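Local coordinates for Slr1951 protein (Synechocystis sp., PDB 3HX1) that is of unknown function but carries an FHA domain, a fold that in relatives recognises phosphothreonine peptides, and may belong to an adenylate cyclase-like protein, at residues L14-D19 and A40-K45. Sequence-based numbering, arbitrary orientation.
Sequences LIILDD and ADIRIK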
loop_
_atom_site.group_PDB
_atom_site.type_symbol
_atom_site.label_atom_id
_atom_site.label_comp_id
_atom_site.label_asym_id
_atom_site.label_seq_id
_atom_site.Cartn_x
_atom_site.Cartn_y
_atom_site.Cartn_z
ATOM N N LEU A 14 8.444 2.864 1.185
ATOM C CA LEU A 14 7.449 2.259 0.317
ATOM C C LEU A 14 7.775 2.567 -1.148
ATOM O O LEU A 14 7.707 3.730 -1.564
ATOM C CB LEU A 14 6.063 2.817 0.667
ATOM C CG LEU A 14 4.866 1.892 0.458
ATOM C CD1 LEU A 14 5.064 0.629 1.291
ATOM C CD2 LEU A 14 3.581 2.598 0.856
ATOM N N ILE A 15 8.142 1.541 -1.921
ATOM C CA ILE A 15 8.434 1.738 -3.338
ATOM C C ILE A 15 7.133 1.546 -4.120
ATOM O O ILE A 15 6.608 0.433 -4.232
ATOM C CB ILE A 15 9.488 0.737 -3.867
ATOM C CG1 ILE A 15 10.788 0.875 -3.076
ATOM C CG2 ILE A 15 9.755 0.986 -5.354
ATOM C CD1 ILE A 15 10.787 0.104 -1.784
ATOM N N ILE A 16 6.615 2.639 -4.659
ATOM C CA ILE A 16 5.365 2.607 -5.403
ATOM C C ILE A 16 5.562 2.632 -6.912
ATOM O O ILE A 16 6.317 3.450 -7.444
ATOM C CB ILE A 16 4.472 3.802 -5.002
ATOM C CG1 ILE A 16 4.173 3.728 -3.502
ATOM C CG2 ILE A 16 3.182 3.801 -5.830
ATOM C CD1 ILE A 16 3.584 4.979 -2.939
ATOM N N LEU A 17 4.865 1.730 -7.595
ATOM C CA LEU A 17 4.932 1.641 -9.045
ATOM C C LEU A 17 3.537 1.763 -9.631
ATOM O O LEU A 17 2.687 0.905 -9.394
ATOM C CB LEU A 17 5.534 0.307 -9.472
ATOM C CG LEU A 17 5.523 0.092 -10.986
ATOM C CD1 LEU A 17 6.293 1.224 -11.653
ATOM C CD2 LEU A 17 6.130 -1.255 -11.331
ATOM N N ASP A 18 3.306 2.822 -10.399
ATOM C CA ASP A 18 2.007 3.039 -11.024
ATOM C C ASP A 18 2.134 3.862 -12.299
ATOM O O ASP A 18 3.235 4.124 -12.770
ATOM C CB ASP A 18 1.067 3.749 -10.056
ATOM C CG ASP A 18 1.682 5.012 -9.465
ATOM O OD1 ASP A 18 2.670 5.538 -10.035
ATOM O OD2 ASP A 18 1.165 5.488 -8.433
ATOM N N ASP A 19 0.996 4.266 -12.853
ATOM C CA ASP A 19 0.958 5.067 -14.078
ATOM C C ASP A 19 1.977 6.215 -14.094
ATOM O O ASP A 19 2.394 6.661 -15.162
ATOM C CB ASP A 19 -0.452 5.647 -14.289
ATOM C CG ASP A 19 -1.515 4.572 -14.480
ATOM O OD1 ASP A 19 -1.176 3.367 -14.400
ATOM O OD2 ASP A 19 -2.689 4.939 -14.710
ATOM N N ALA A 40 -6.767 10.283 -0.703
ATOM C CA ALA A 40 -5.802 9.342 -0.136
ATOM C C ALA A 40 -4.480 9.989 0.260
ATOM O O ALA A 40 -3.961 10.843 -0.454
ATOM C CB ALA A 40 -5.538 8.195 -1.141
ATOM N N ASP A 41 -3.933 9.563 1.394
ATOM C CA ASP A 41 -2.659 10.083 1.876
ATOM C C ASP A 41 -1.545 9.718 0.898
ATOM O O ASP A 41 -0.676 10.535 0.605
ATOM C CB ASP A 41 -2.350 9.504 3.252
ATOM C CG ASP A 41 -3.436 9.819 4.270
ATOM O OD1 ASP A 41 -3.600 11.011 4.626
ATOM O OD2 ASP A 41 -4.133 8.874 4.712
ATOM N N ILE A 42 -1.575 8.489 0.388
ATOM C CA ILE A 42 -0.566 8.026 -0.563
ATOM C C ILE A 42 -1.265 7.698 -1.871
ATOM O O ILE A 42 -1.984 6.713 -1.959
ATOM C CB ILE A 42 0.142 6.773 -0.034
ATOM C CG1 ILE A 42 0.860 7.110 1.281
ATOM C CG2 ILE A 42 1.118 6.253 -1.071
ATOM C CD1 ILE A 42 1.416 5.917 2.011
ATOM N N ARG A 43 -1.071 8.514 -2.896
ATOM C CA ARG A 43 -1.757 8.255 -4.147
ATOM C C ARG A 43 -1.120 7.183 -4.974
ATOM O O ARG A 43 0.092 7.185 -5.171
ATOM C CB ARG A 43 -1.868 9.522 -5.000
ATOM C CG ARG A 43 -2.775 10.576 -4.405
ATOM C CD ARG A 43 -2.982 11.735 -5.365
ATOM N NE ARG A 43 -3.794 11.373 -6.523
ATOM C CZ ARG A 43 -4.143 12.222 -7.488
ATOM N NH1 ARG A 43 -3.755 13.491 -7.449
ATOM N NH2 ARG A 43 -4.894 11.802 -8.494
ATOM N N ILE A 44 -1.944 6.245 -5.430
ATOM C CA ILE A 44 -1.484 5.185 -6.310
ATOM C C ILE A 44 -2.285 5.411 -7.583
ATOM O O ILE A 44 -3.441 5.000 -7.688
ATOM C CB ILE A 44 -1.772 3.778 -5.769
ATOM C CG1 ILE A 44 -0.714 3.363 -4.742
ATOM C CG2 ILE A 44 -1.697 2.782 -6.912
ATOM C CD1 ILE A 44 -0.640 4.229 -3.549
ATOM N N LYS A 45 -1.652 6.090 -8.536
ATOM C CA LYS A 45 -2.262 6.446 -9.807
ATOM C C LYS A 45 -2.524 5.276 -10.748
ATOM O O LYS A 45 -1.591 4.727 -11.342
ATOM C CB LYS A 45 -1.378 7.477 -10.510
ATOM C CG LYS A 45 -1.860 7.926 -11.883
ATOM C CD LYS A 45 -0.777 8.750 -12.582
ATOM C CE LYS A 45 -1.184 9.175 -13.982
ATOM N NZ LYS A 45 -0.023 9.735 -14.739
#
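Ile-16 meets Ile-42 and Ile-44 where strand 11-18, in one sheet of the FHA beta sandwich, faces the edge strand 42-43 of the other. The delta methyl CD1 of Ile-16 reaches CG2 of Ile-42 at 3.3 Å, the two side chains lying aslant to each other. That is tight for two methyl groups, and the exact length is doubtful. The CG2 branch of Ile-16, held anti to the backbone N by a chi1 of -60°, touches CG1 of Ile-44 at 4.1 Å. Here the side chains cross at about a right angle. Leu-14 adds a further contact, CD2 to CD1 of Ile-42 at 4.1 Å. Val-110 also packs on Ile-16, and Tyr-32 on Ile-42, so both sheets contribute to this apolar layer.

At the end of strand 11-18 the contact becomes polar. Lys-45 N donates to OD2 of Asp-18 at 2.9 Å, coming from above the carboxylate, 48° out of its plane. This bond is bent, with an N-H...O angle of 137°. The Asp-18 carboxylate is also held through OD1, which accepts from the backbone N of Ala-20. In the other direction, Asp-19 N donates to Lys-45 O at 3.0 Å. The extended Lys-45 chain runs alongside Asp-19, with CD 3.6 Å from Asp-19 CB. Its ammonium makes no ion pair with either aspartate: NZ stays 5.5 Å from Asp-19 OD2. The chemistry implies that apolar packing joins the sheets inside, while at the margin the Asp-18 carboxylate and Asp-19 N hold the backbone N and O of Lys-45 without a salt bridge.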